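Local coordinates for protein single-stranded-DNA-specific exonuclease RecJ (Thermus thermophilus, PDB 2ZXR) that degrades single-stranded DNA exonucleolytically in the 5' to 3' direction, using divalent metal ions such as magnesium or manganese, at residues Gln364-Val378 / Arg390-Glu404. Residues are numbered along the deposited sequence; the frame is centred on the assembly and turned at random.
Sequences QGKGTVRSLAPISAV and RYGGHKEAAGFAMDE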
loop_
_atom_site.group_PDB
_atom_site.type_symbol
_atom_site.label_atom_id
_atom_site.label_comp_id
_atom_site.label_asym_id
_atom_site.label_seq_id
_atom_site.Cartn_x
_atom_site.Cartn_y
_atom_site.Cartn_z
ATOM N N GLN A 364 21.748 24.254 -3.665
ATOM C CA GLN A 364 22.148 25.262 -2.692
ATOM C C GLN A 364 22.862 24.638 -1.479
ATOM O O GLN A 364 22.684 25.070 -0.338
ATOM C CB GLN A 364 20.905 26.076 -2.260
ATOM C CG GLN A 364 20.296 26.819 -3.462
ATOM C CD GLN A 364 19.207 27.808 -3.086
ATOM O OE1 GLN A 364 18.017 27.471 -3.052
ATOM N NE2 GLN A 364 19.608 29.039 -2.809
ATOM N N GLY A 365 23.666 23.615 -1.732
ATOM C CA GLY A 365 24.416 22.993 -0.659
ATOM C C GLY A 365 23.639 22.086 0.270
ATOM O O GLY A 365 24.189 21.562 1.247
ATOM N N LYS A 366 22.351 21.923 0.008
ATOM C CA LYS A 366 21.559 21.023 0.835
ATOM C C LYS A 366 21.361 19.779 0.007
ATOM O O LYS A 366 21.262 19.849 -1.214
ATOM C CB LYS A 366 20.219 21.658 1.209
ATOM C CG LYS A 366 20.384 22.950 2.021
ATOM C CD LYS A 366 21.353 22.731 3.185
ATOM C CE LYS A 366 21.389 23.926 4.152
ATOM N NZ LYS A 366 20.120 24.042 4.958
ATOM N N GLY A 367 21.331 18.628 0.655
ATOM C CA GLY A 367 21.162 17.405 -0.103
ATOM C C GLY A 367 20.023 16.529 0.376
ATOM O O GLY A 367 19.722 16.464 1.569
ATOM N N THR A 368 19.396 15.832 -0.564
ATOM C CA THR A 368 18.308 14.952 -0.214
ATOM C C THR A 368 18.544 13.628 -0.887
ATOM O O THR A 368 19.101 13.585 -1.979
ATOM C CB THR A 368 16.953 15.495 -0.700
ATOM O OG1 THR A 368 15.913 14.662 -0.180
ATOM C CG2 THR A 368 16.863 15.442 -2.241
ATOM N N VAL A 369 18.110 12.553 -0.242
ATOM C CA VAL A 369 18.252 11.211 -0.790
ATOM C C VAL A 369 16.938 10.435 -0.653
ATOM O O VAL A 369 16.274 10.527 0.374
ATOM C CB VAL A 369 19.294 10.360 -0.010
ATOM C CG1 VAL A 369 19.453 9.013 -0.704
ATOM C CG2 VAL A 369 20.656 11.083 0.084
ATOM N N ARG A 370 16.570 9.696 -1.697
ATOM C CA ARG A 370 15.426 8.804 -1.671
ATOM C C ARG A 370 16.040 7.538 -2.212
ATOM O O ARG A 370 16.737 7.563 -3.228
ATOM C CB ARG A 370 14.267 9.269 -2.584
ATOM C CG ARG A 370 13.515 10.512 -2.058
ATOM C CD ARG A 370 12.849 10.264 -0.688
ATOM N NE ARG A 370 12.236 11.478 -0.128
ATOM C CZ ARG A 370 12.900 12.443 0.516
ATOM N NH1 ARG A 370 14.223 12.367 0.717
ATOM N NH2 ARG A 370 12.240 13.514 0.945
ATOM N N SER A 371 15.811 6.430 -1.529
ATOM C CA SER A 371 16.364 5.174 -1.977
ATOM C C SER A 371 15.340 4.056 -1.832
ATOM O O SER A 371 14.220 4.270 -1.349
ATOM C CB SER A 371 17.618 4.831 -1.162
ATOM O OG SER A 371 18.325 3.736 -1.744
ATOM N N LEU A 372 15.743 2.858 -2.247
ATOM C CA LEU A 372 14.868 1.692 -2.190
ATOM C C LEU A 372 15.718 0.448 -2.244
ATOM O O LEU A 372 16.943 0.510 -2.247
ATOM C CB LEU A 372 13.969 1.640 -3.430
ATOM C CG LEU A 372 14.645 1.200 -4.749
ATOM C CD1 LEU A 372 13.580 1.038 -5.848
ATOM C CD2 LEU A 372 15.697 2.233 -5.215
ATOM N N ALA A 373 15.024 -0.680 -2.302
ATOM C CA ALA A 373 15.632 -1.988 -2.508
ATOM C C ALA A 373 16.695 -2.389 -1.539
ATOM O O ALA A 373 16.471 -2.310 -0.317
ATOM C CB ALA A 373 16.157 -2.040 -3.895
ATOM N N PRO A 374 17.862 -2.855 -2.034
ATOM C CA PRO A 374 18.782 -3.195 -0.957
ATOM C C PRO A 374 19.717 -2.030 -0.680
ATOM O O PRO A 374 20.737 -2.197 -0.029
ATOM C CB PRO A 374 19.515 -4.399 -1.515
ATOM C CG PRO A 374 19.698 -4.009 -2.954
ATOM C CD PRO A 374 18.326 -3.451 -3.309
ATOM N N ILE A 375 19.393 -0.845 -1.184
ATOM C CA ILE A 375 20.297 0.265 -0.926
ATOM C C ILE A 375 19.770 1.242 0.083
ATOM O O ILE A 375 18.765 1.919 -0.141
ATOM C CB ILE A 375 20.653 1.021 -2.193
ATOM C CG1 ILE A 375 21.241 0.048 -3.210
ATOM C CG2 ILE A 375 21.667 2.123 -1.864
ATOM C CD1 ILE A 375 21.553 0.697 -4.503
ATOM N N SER A 376 20.487 1.302 1.196
ATOM C CA SER A 376 20.169 2.182 2.297
ATOM C C SER A 376 20.665 3.605 2.039
ATOM O O SER A 376 21.862 3.838 1.775
ATOM C CB SER A 376 20.788 1.636 3.582
ATOM O OG SER A 376 20.678 2.585 4.625
ATOM N N ALA A 377 19.726 4.544 2.124
ATOM C CA ALA A 377 19.994 5.951 1.915
ATOM C C ALA A 377 21.083 6.471 2.848
ATOM O O ALA A 377 22.122 6.974 2.391
ATOM C CB ALA A 377 18.704 6.766 2.115
ATOM N N VAL A 378 20.853 6.327 4.151
ATOM C CA VAL A 378 21.792 6.837 5.120
ATOM C C VAL A 378 23.141 6.121 5.120
ATOM O O VAL A 378 24.162 6.734 5.429
ATOM C CB VAL A 378 21.154 6.867 6.545
ATOM C CG1 VAL A 378 20.906 5.446 7.082
ATOM C CG2 VAL A 378 22.029 7.659 7.480
ATOM N N ARG A 390 27.251 17.520 7.330
ATOM C CA ARG A 390 26.376 16.836 8.271
ATOM C C ARG A 390 25.388 16.032 7.452
ATOM O O ARG A 390 25.153 16.336 6.272
ATOM C CB ARG A 390 25.620 17.837 9.133
ATOM C CG ARG A 390 25.004 18.951 8.329
ATOM C CD ARG A 390 23.698 19.386 8.921
ATOM N NE ARG A 390 22.603 19.256 7.957
ATOM C CZ ARG A 390 21.901 20.282 7.476
ATOM N NH1 ARG A 390 22.186 21.520 7.871
ATOM N NH2 ARG A 390 20.902 20.073 6.616
ATOM N N TYR A 391 24.822 15.001 8.069
ATOM C CA TYR A 391 23.853 14.154 7.384
ATOM C C TYR A 391 23.097 13.299 8.390
ATOM O O TYR A 391 23.534 13.128 9.540
ATOM C CB TYR A 391 24.556 13.242 6.384
ATOM C CG TYR A 391 25.319 12.085 7.001
ATOM C CD1 TYR A 391 26.515 12.293 7.694
ATOM C CD2 TYR A 391 24.865 10.773 6.855
ATOM C CE1 TYR A 391 27.243 11.220 8.218
ATOM C CE2 TYR A 391 25.580 9.686 7.371
ATOM C CZ TYR A 391 26.770 9.914 8.049
ATOM O OH TYR A 391 27.488 8.839 8.541
ATOM N N GLY A 392 21.973 12.755 7.944
ATOM C CA GLY A 392 21.170 11.899 8.793
ATOM C C GLY A 392 20.043 11.281 7.992
ATOM O O GLY A 392 19.794 11.692 6.862
ATOM N N GLY A 393 19.368 10.289 8.566
ATOM C CA GLY A 393 18.271 9.661 7.860
ATOM C C GLY A 393 18.174 8.169 8.113
ATOM O O GLY A 393 18.775 7.647 9.056
ATOM N N HIS A 394 17.426 7.491 7.251
ATOM C CA HIS A 394 17.206 6.065 7.368
ATOM C C HIS A 394 17.375 5.396 6.014
ATOM O O HIS A 394 17.902 5.991 5.072
ATOM C CB HIS A 394 15.791 5.787 7.920
ATOM C CG HIS A 394 14.692 6.475 7.161
ATOM N ND1 HIS A 394 14.305 7.780 7.420
ATOM C CD2 HIS A 394 13.918 6.054 6.136
ATOM C CE1 HIS A 394 13.341 8.126 6.584
ATOM N NE2 HIS A 394 13.088 7.096 5.795
ATOM N N LYS A 395 16.883 4.168 5.909
ATOM C CA LYS A 395 17.019 3.375 4.692
ATOM C C LYS A 395 16.354 3.886 3.425
ATOM O O LYS A 395 16.850 3.625 2.330
ATOM C CB LYS A 395 16.518 1.946 4.947
ATOM C CG LYS A 395 17.161 1.274 6.148
ATOM C CD LYS A 395 16.871 -0.234 6.200
ATOM C CE LYS A 395 18.120 -1.072 5.870
ATOM N NZ LYS A 395 19.351 -0.609 6.593
ATOM N N GLU A 396 15.246 4.608 3.550
ATOM C CA GLU A 396 14.545 5.064 2.357
ATOM C C GLU A 396 14.642 6.556 2.066
ATOM O O GLU A 396 14.307 7.010 0.969
ATOM C CB GLU A 396 13.067 4.642 2.440
ATOM C CG GLU A 396 12.884 3.154 2.800
ATOM C CD GLU A 396 11.454 2.641 2.596
ATOM O OE1 GLU A 396 11.189 1.438 2.890
ATOM O OE2 GLU A 396 10.590 3.428 2.138
ATOM N N ALA A 397 15.103 7.318 3.046
ATOM C CA ALA A 397 15.203 8.759 2.869
ATOM C C ALA A 397 16.271 9.294 3.781
ATOM O O ALA A 397 16.411 8.823 4.912
ATOM C CB ALA A 397 13.875 9.418 3.203
ATOM N N ALA A 398 17.020 10.288 3.310
ATOM C CA ALA A 398 18.084 10.862 4.134
ATOM C C ALA A 398 18.342 12.285 3.700
ATOM O O ALA A 398 17.920 12.686 2.629
ATOM C CB ALA A 398 19.374 10.014 4.018
ATOM N N GLY A 399 19.017 13.053 4.534
ATOM C CA GLY A 399 19.290 14.433 4.185
ATOM C C GLY A 399 20.722 14.774 4.564
ATOM O O GLY A 399 21.319 14.100 5.412
ATOM N N PHE A 400 21.278 15.806 3.939
ATOM C CA PHE A 400 22.636 16.210 4.256
ATOM C C PHE A 400 22.903 17.625 3.811
ATOM O O PHE A 400 22.038 18.271 3.236
ATOM C CB PHE A 400 23.660 15.235 3.631
ATOM C CG PHE A 400 23.608 15.128 2.111
ATOM C CD1 PHE A 400 24.525 15.826 1.313
ATOM C CD2 PHE A 400 22.673 14.307 1.480
ATOM C CE1 PHE A 400 24.511 15.697 -0.107
ATOM C CE2 PHE A 400 22.648 14.179 0.083
ATOM C CZ PHE A 400 23.573 14.878 -0.714
ATOM N N ALA A 401 24.090 18.125 4.139
ATOM C CA ALA A 401 24.512 19.439 3.719
ATOM C C ALA A 401 25.928 19.151 3.221
ATOM O O ALA A 401 26.588 18.216 3.708
ATOM C CB ALA A 401 24.518 20.425 4.894
ATOM N N MET A 402 26.400 19.950 2.270
ATOM C CA MET A 402 27.709 19.723 1.688
ATOM C C MET A 402 28.118 20.863 0.759
ATOM O O MET A 402 27.280 21.491 0.103
ATOM C CB MET A 402 27.677 18.419 0.887
ATOM C CG MET A 402 28.869 18.178 -0.021
ATOM S SD MET A 402 28.693 16.684 -1.063
ATOM C CE MET A 402 27.905 17.368 -2.511
ATOM N N ASP A 403 29.419 21.126 0.699
ATOM C CA ASP A 403 29.919 22.172 -0.169
ATOM C C ASP A 403 29.747 21.624 -1.584
ATOM O O ASP A 403 30.260 20.552 -1.903
ATOM C CB ASP A 403 31.395 22.436 0.141
ATOM C CG ASP A 403 31.923 23.645 -0.587
ATOM O OD1 ASP A 403 31.890 23.649 -1.829
ATOM O OD2 ASP A 403 32.368 24.592 0.082
ATOM N N GLU A 404 29.012 22.340 -2.431
ATOM C CA GLU A 404 28.799 21.855 -3.794
ATOM C C GLU A 404 30.081 21.612 -4.593
ATOM O O GLU A 404 30.064 20.913 -5.611
ATOM C CB GLU A 404 27.879 22.811 -4.555
ATOM C CG GLU A 404 26.494 22.907 -3.943
ATOM C CD GLU A 404 25.537 23.795 -4.753
ATOM O OE1 GLU A 404 26.009 24.530 -5.646
ATOM O OE2 GLU A 404 24.314 23.758 -4.491
#
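Phe400 lays its ring flat against the backbone of Gly367, whose CA sits 3.5 Å from the ring centroid and 11° off the normal, a CH-pi contact. The torsion that places it there sets CG between the backbone N and the carbonyl carbon (chi1 60°), folding the ring across to the neighbouring strand. At the ring's edge Val369 CG2 touches Phe400 CE2 at 3.7 Å, and Leu381 and Phe410 add to this apolar cluster. The two strands, 366-370 and 397-401, run antiparallel in the mixed sheet of the DHHA1 domain, the latter also forming a hairpin with edge strand 390-393. Between them, Gly367 and Phe400 exchange backbone hydrogen bonds, as do Val369 and Ala398. Val369 O carries a second bond, 2.8 Å from Arg370 NH1; this donor and Ala398 N come from opposite faces of the carbonyl plane. A bend at chi2 (-61°) turns the Arg370 guanidinium back along its own strand, one face over Ala397 CB. Beyond the sheet, the start of helix 377-383 rests on the hairpin loop: Ala377 N and Val378 N donate to Lys395 O and His394 O, while Ala377 CB meets Ala398 CB at 3.8 Å. Both methyls of Val378 straddle Gly393 O, 3.6 Å from CG1 and from CG2. At the far end Glu404 OE2 accepts from Gly365 N at 2.8 Å, met from above the carboxylate plane.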